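Local structure of glycerophosphoryl diester phosphodiesterase (Agrobacterium tumefaciens str. C58, 3KS6) at residues 28-32 and 235-241; 192-197 and 223-227. The protein belongs to the glycerophosphoryl diester phosphodiesterase family, enzymes built on a TIM barrel, and carries a magnesium ion in this model. All blocks are in the same frame, centred on the assembly; numbering follows the deposited sequence.

Interaction 1 (28-32 and 235-241)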
# COMPACT_ATOMS: atom_id res chain seq x y z
N ALA A 28 -10.03 12.86 3.77
CA ALA A 28 -11.37 13.27 4.27
C ALA A 28 -12.44 12.18 4.29
O ALA A 28 -13.58 12.43 4.73
CB ALA A 28 -11.86 14.45 3.41
N MSE A 29 -12.11 10.96 3.85
CA MSE A 29 -13.10 9.87 3.79
C MSE A 29 -13.17 9.04 5.05
O MSE A 29 -12.22 8.99 5.83
CB MSE A 29 -12.81 8.93 2.62
CG MSE A 29 -13.06 9.57 1.31
SE MSE A 29 -12.65 8.25 -0.12
CE MSE A 29 -12.19 9.57 -1.35
N ALA A 30 -14.31 8.38 5.24
CA ALA A 30 -14.55 7.54 6.38
C ALA A 30 -14.00 6.15 6.12
O ALA A 30 -14.75 5.19 6.04
CB ALA A 30 -16.06 7.46 6.67
N LEU A 31 -12.67 6.08 5.98
CA LEU A 31 -11.93 4.84 5.80
C LEU A 31 -10.72 4.95 6.71
O LEU A 31 -10.49 5.99 7.32
CB LEU A 31 -11.60 4.53 4.32
CG LEU A 31 -11.00 5.64 3.45
CD1 LEU A 31 -9.69 6.20 4.01
CD2 LEU A 31 -10.86 5.17 1.99
N GLU A 32 -9.91 3.91 6.77
CA GLU A 32 -8.90 3.80 7.80
C GLU A 32 -7.49 4.04 7.38
O GLU A 32 -6.70 4.47 8.19
CB GLU A 32 -8.99 2.42 8.44
CG GLU A 32 -10.27 2.21 9.25
CD GLU A 32 -11.48 2.03 8.39
OE1 GLU A 32 -11.32 1.25 7.43
OE2 GLU A 32 -12.56 2.63 8.64
N THR A 235 -14.52 5.11 -2.49
CA THR A 235 -15.86 5.66 -2.29
C THR A 235 -16.88 4.52 -2.34
O THR A 235 -17.71 4.40 -1.46
CB THR A 235 -16.14 6.78 -3.30
OG1 THR A 235 -15.18 7.86 -3.12
CG2 THR A 235 -17.57 7.31 -3.12
N LEU A 236 -16.75 3.65 -3.34
CA LEU A 236 -17.60 2.46 -3.48
C LEU A 236 -17.41 1.50 -2.36
O LEU A 236 -18.37 0.95 -1.84
CB LEU A 236 -17.32 1.76 -4.83
CG LEU A 236 -18.05 0.42 -5.08
CD1 LEU A 236 -19.58 0.65 -5.11
CD2 LEU A 236 -17.56 -0.28 -6.34
N ALA A 237 -16.16 1.28 -1.95
CA ALA A 237 -15.87 0.36 -0.88
C ALA A 237 -16.54 0.81 0.42
O ALA A 237 -17.07 -0.01 1.16
CB ALA A 237 -14.35 0.23 -0.66
N ILE A 238 -16.47 2.09 0.70
CA ILE A 238 -17.11 2.64 1.92
C ILE A 238 -18.60 2.37 1.87
O ILE A 238 -19.19 1.92 2.87
CB ILE A 238 -16.81 4.12 2.09
CG1 ILE A 238 -15.33 4.27 2.50
CG2 ILE A 238 -17.73 4.77 3.17
CD1 ILE A 238 -14.76 5.69 2.46
N ALA A 239 -19.22 2.64 0.73
CA ALA A 239 -20.68 2.42 0.53
C ALA A 239 -21.07 0.97 0.71
O ALA A 239 -22.04 0.65 1.42
CB ALA A 239 -21.09 2.87 -0.86
N LEU A 240 -20.34 0.08 0.06
CA LEU A 240 -20.60 -1.35 0.19
C LEU A 240 -20.41 -1.84 1.61
O LEU A 240 -21.18 -2.70 2.08
CB LEU A 240 -19.70 -2.15 -0.77
CG LEU A 240 -20.08 -2.11 -2.24
CD1 LEU A 240 -19.06 -2.82 -3.10
CD2 LEU A 240 -21.47 -2.77 -2.38
N ARG A 241 -19.39 -1.32 2.31
CA ARG A 241 -19.17 -1.78 3.68
C ARG A 241 -20.32 -1.31 4.60
O ARG A 241 -20.82 -2.08 5.40
CB ARG A 241 -17.81 -1.29 4.21
CG ARG A 241 -17.52 -1.78 5.60
CD ARG A 241 -16.15 -1.40 6.10
NE ARG A 241 -16.00 0.04 6.25
CZ ARG A 241 -14.89 0.63 6.69
NH1 ARG A 241 -13.84 -0.09 7.04
NH2 ARG A 241 -14.82 1.94 6.77
O HOH W 1 -17.14 4.35 6.83
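Ile-238 packs its CD1 methyl, carried on helix 234-249, against the flank of a tight turn in the loop 28-32, an instance of a branched aliphatic chain closing on the side of a turn. The chain makes an inverse gamma turn at Ala-30, and Ile-238 CD1 lies 3.6 Å from Ala-30 O. The same Ile-238 CD1 touches Met-29 CB and Leu-31 CB, each at 3.8 Å. This packed side contrasts with the flank by Ala-30, where a water donates to Ala-30 O at 2.7 Å and is held only weakly by Arg-241 NH2. One turn farther along the helix, Arg-241 meets the carboxylate of Glu-32 end-on with two nitrogens, NH1 to OE1 at 2.9 Å and NH2 to OE2 at 3.0 Å. The carboxylate and guanidinium planes are turned 48° from each other, and OE1 is met on its syn side, 32° out of the carboxylate plane. In Arg-241 the bend at chi3 (65°) presents the edge of the guanidinium to Glu-32. Glu-32 OE1 also accepts from Ile-5 N, and Arg-241 NH1 also donates to Thr-3 O. The contact packs the C-terminal helix of a TIM barrel against the loop that leads from helix 20-27 into strand 33-40.

Interaction 2 (192-197 and 223-227); sequences ADAGLM and DLGVK
The start of helix 194-202 and the end of helix 215-224 come together here, their backbones closest at Ala-194 and Leu-224, with CA atoms 6.6 Å apart. The segment 192-197 enters helix 194-202 through Asp-193, an N-cap residue whose OD1 accepts from Leu-196 N at 2.9 Å in a nearly straight bond (169°). The other segment leaves helix 215-224: Gly-225, with positive phi (78°), turns the chain away from the helix and toward strand 228-231. A helix start thus faces a helix end, and no hydrogen bond joins the two segments.

The side chains interlock in opposite senses. Leu-224 reaches out from the end of its helix, and its two methyls divide the work: Leu-224 CD1 lies 4.1 Å from Ala-192 CB, while Leu-224 CD2 sits against the backbone at the helix start, 3.7 Å from Ala-194 N. In the reverse direction Met-197, a selenomethionine, reaches across the C-terminal end of helix 215-224. With CG anti to the backbone N (chi1 175°) and the rest of the chain straight, Met-197 SE comes to 3.2 Å from Leu-224 O and Met-197 CE to 3.6 Å from Gly-225 O. Met-197 SE also touches Val-226 CG1 at 4.1 Å; the extended chain lies against two carbonyl oxygens and an aliphatic side chain. Phe-207 of strand 206-210 touches both Ala-192 and Met-197, tying this outer layer to the barrel wall, and Lys-220 NZ, from the same helix as Leu-224, hydrogen-bonds to Ala-192 O. Such packing of the start of one outer helix against the end of the next, around the strand between them, is in keeping with the successive beta-alpha units of a TIM barrel.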
# COMPACT_ATOMS: atom_id res chain seq x y z
N ALA A 192 -7.86 -15.22 -2.83
CA ALA A 192 -8.35 -15.45 -1.50
C ALA A 192 -9.59 -16.32 -1.55
O ALA A 192 -10.36 -16.25 -2.51
CB ALA A 192 -8.71 -14.09 -0.83
N ASP A 193 -9.78 -17.08 -0.49
CA ASP A 193 -10.97 -17.84 -0.24
C ASP A 193 -10.97 -18.27 1.22
O ASP A 193 -9.97 -18.08 1.94
CB ASP A 193 -11.07 -19.01 -1.22
CG ASP A 193 -9.87 -19.93 -1.17
OD1 ASP A 193 -9.44 -20.31 -0.07
OD2 ASP A 193 -9.36 -20.30 -2.25
N ALA A 194 -12.10 -18.83 1.67
CA ALA A 194 -12.27 -19.25 3.07
C ALA A 194 -11.19 -20.20 3.56
O ALA A 194 -10.72 -20.08 4.69
CB ALA A 194 -13.67 -19.91 3.27
N GLY A 195 -10.83 -21.18 2.73
CA GLY A 195 -9.82 -22.17 3.12
C GLY A 195 -8.45 -21.52 3.33
O GLY A 195 -7.75 -21.88 4.26
N LEU A 196 -8.05 -20.66 2.41
CA LEU A 196 -6.76 -19.95 2.56
C LEU A 196 -6.75 -19.10 3.82
O LEU A 196 -5.81 -19.15 4.60
CB LEU A 196 -6.47 -19.07 1.36
CG LEU A 196 -5.11 -18.34 1.44
CD1 LEU A 196 -3.99 -19.35 1.55
CD2 LEU A 196 -4.92 -17.36 0.25
N MSE A 197 -7.79 -18.32 4.01
CA MSE A 197 -7.86 -17.48 5.20
C MSE A 197 -7.79 -18.29 6.49
O MSE A 197 -7.12 -17.89 7.43
CB MSE A 197 -9.11 -16.59 5.15
CG MSE A 197 -9.32 -15.78 6.39
SE MSE A 197 -10.83 -14.58 6.15
CE MSE A 197 -11.07 -14.10 7.97
N ASP A 223 -17.43 -10.16 2.84
CA ASP A 223 -18.01 -11.47 3.17
C ASP A 223 -17.01 -12.38 3.83
O ASP A 223 -17.35 -13.08 4.75
CB ASP A 223 -18.54 -12.19 1.91
CG ASP A 223 -19.86 -11.61 1.40
OD1 ASP A 223 -20.48 -10.80 2.13
OD2 ASP A 223 -20.24 -11.98 0.27
N LEU A 224 -15.77 -12.39 3.35
CA LEU A 224 -14.73 -13.20 4.00
C LEU A 224 -14.33 -12.71 5.40
O LEU A 224 -13.89 -13.51 6.23
CB LEU A 224 -13.49 -13.31 3.10
CG LEU A 224 -13.60 -14.24 1.90
CD1 LEU A 224 -12.31 -14.17 1.10
CD2 LEU A 224 -13.89 -15.67 2.36
N GLY A 225 -14.51 -11.41 5.65
CA GLY A 225 -14.22 -10.81 6.94
C GLY A 225 -12.73 -10.60 7.10
O GLY A 225 -12.21 -10.74 8.19
N VAL A 226 -12.06 -10.26 6.00
CA VAL A 226 -10.60 -10.10 6.01
C VAL A 226 -10.20 -8.87 6.84
O VAL A 226 -11.01 -7.97 7.07
CB VAL A 226 -10.03 -10.05 4.57
CG1 VAL A 226 -10.49 -11.27 3.73
CG2 VAL A 226 -10.33 -8.73 3.89
N LYS A 227 -8.94 -8.82 7.28
CA LYS A 227 -8.49 -7.74 8.13
C LYS A 227 -8.59 -6.39 7.45
O LYS A 227 -9.02 -5.40 8.06
CB LYS A 227 -7.04 -7.97 8.61
CG LYS A 227 -6.53 -6.91 9.53
CD LYS A 227 -5.09 -7.20 10.02
CE LYS A 227 -4.56 -6.05 10.89
NZ LYS A 227 -3.25 -6.46 11.47

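In the fold
Interactions 1 and 2 both belong to the outer layer of the barrel and are partly buried, their centres about 20 Å apart and their nearest atoms about 7 Å apart without touching. They share no segment, yet both reach helix 215-224: its last residues form part of interaction 2, and its Leu-222 is touched by Arg-241 of interaction 1. Along the chain, interaction 2 is nested within the long loop closed by interaction 1, which brings an early part of the chain to the C-terminal helix, whereas 192-197 and 223-227 are separated by 26 residues. An ion pair and a water supplement the first; the second combines aliphatic packing with selenium-to-carbonyl contact, without cross-segment hydrogen bonds.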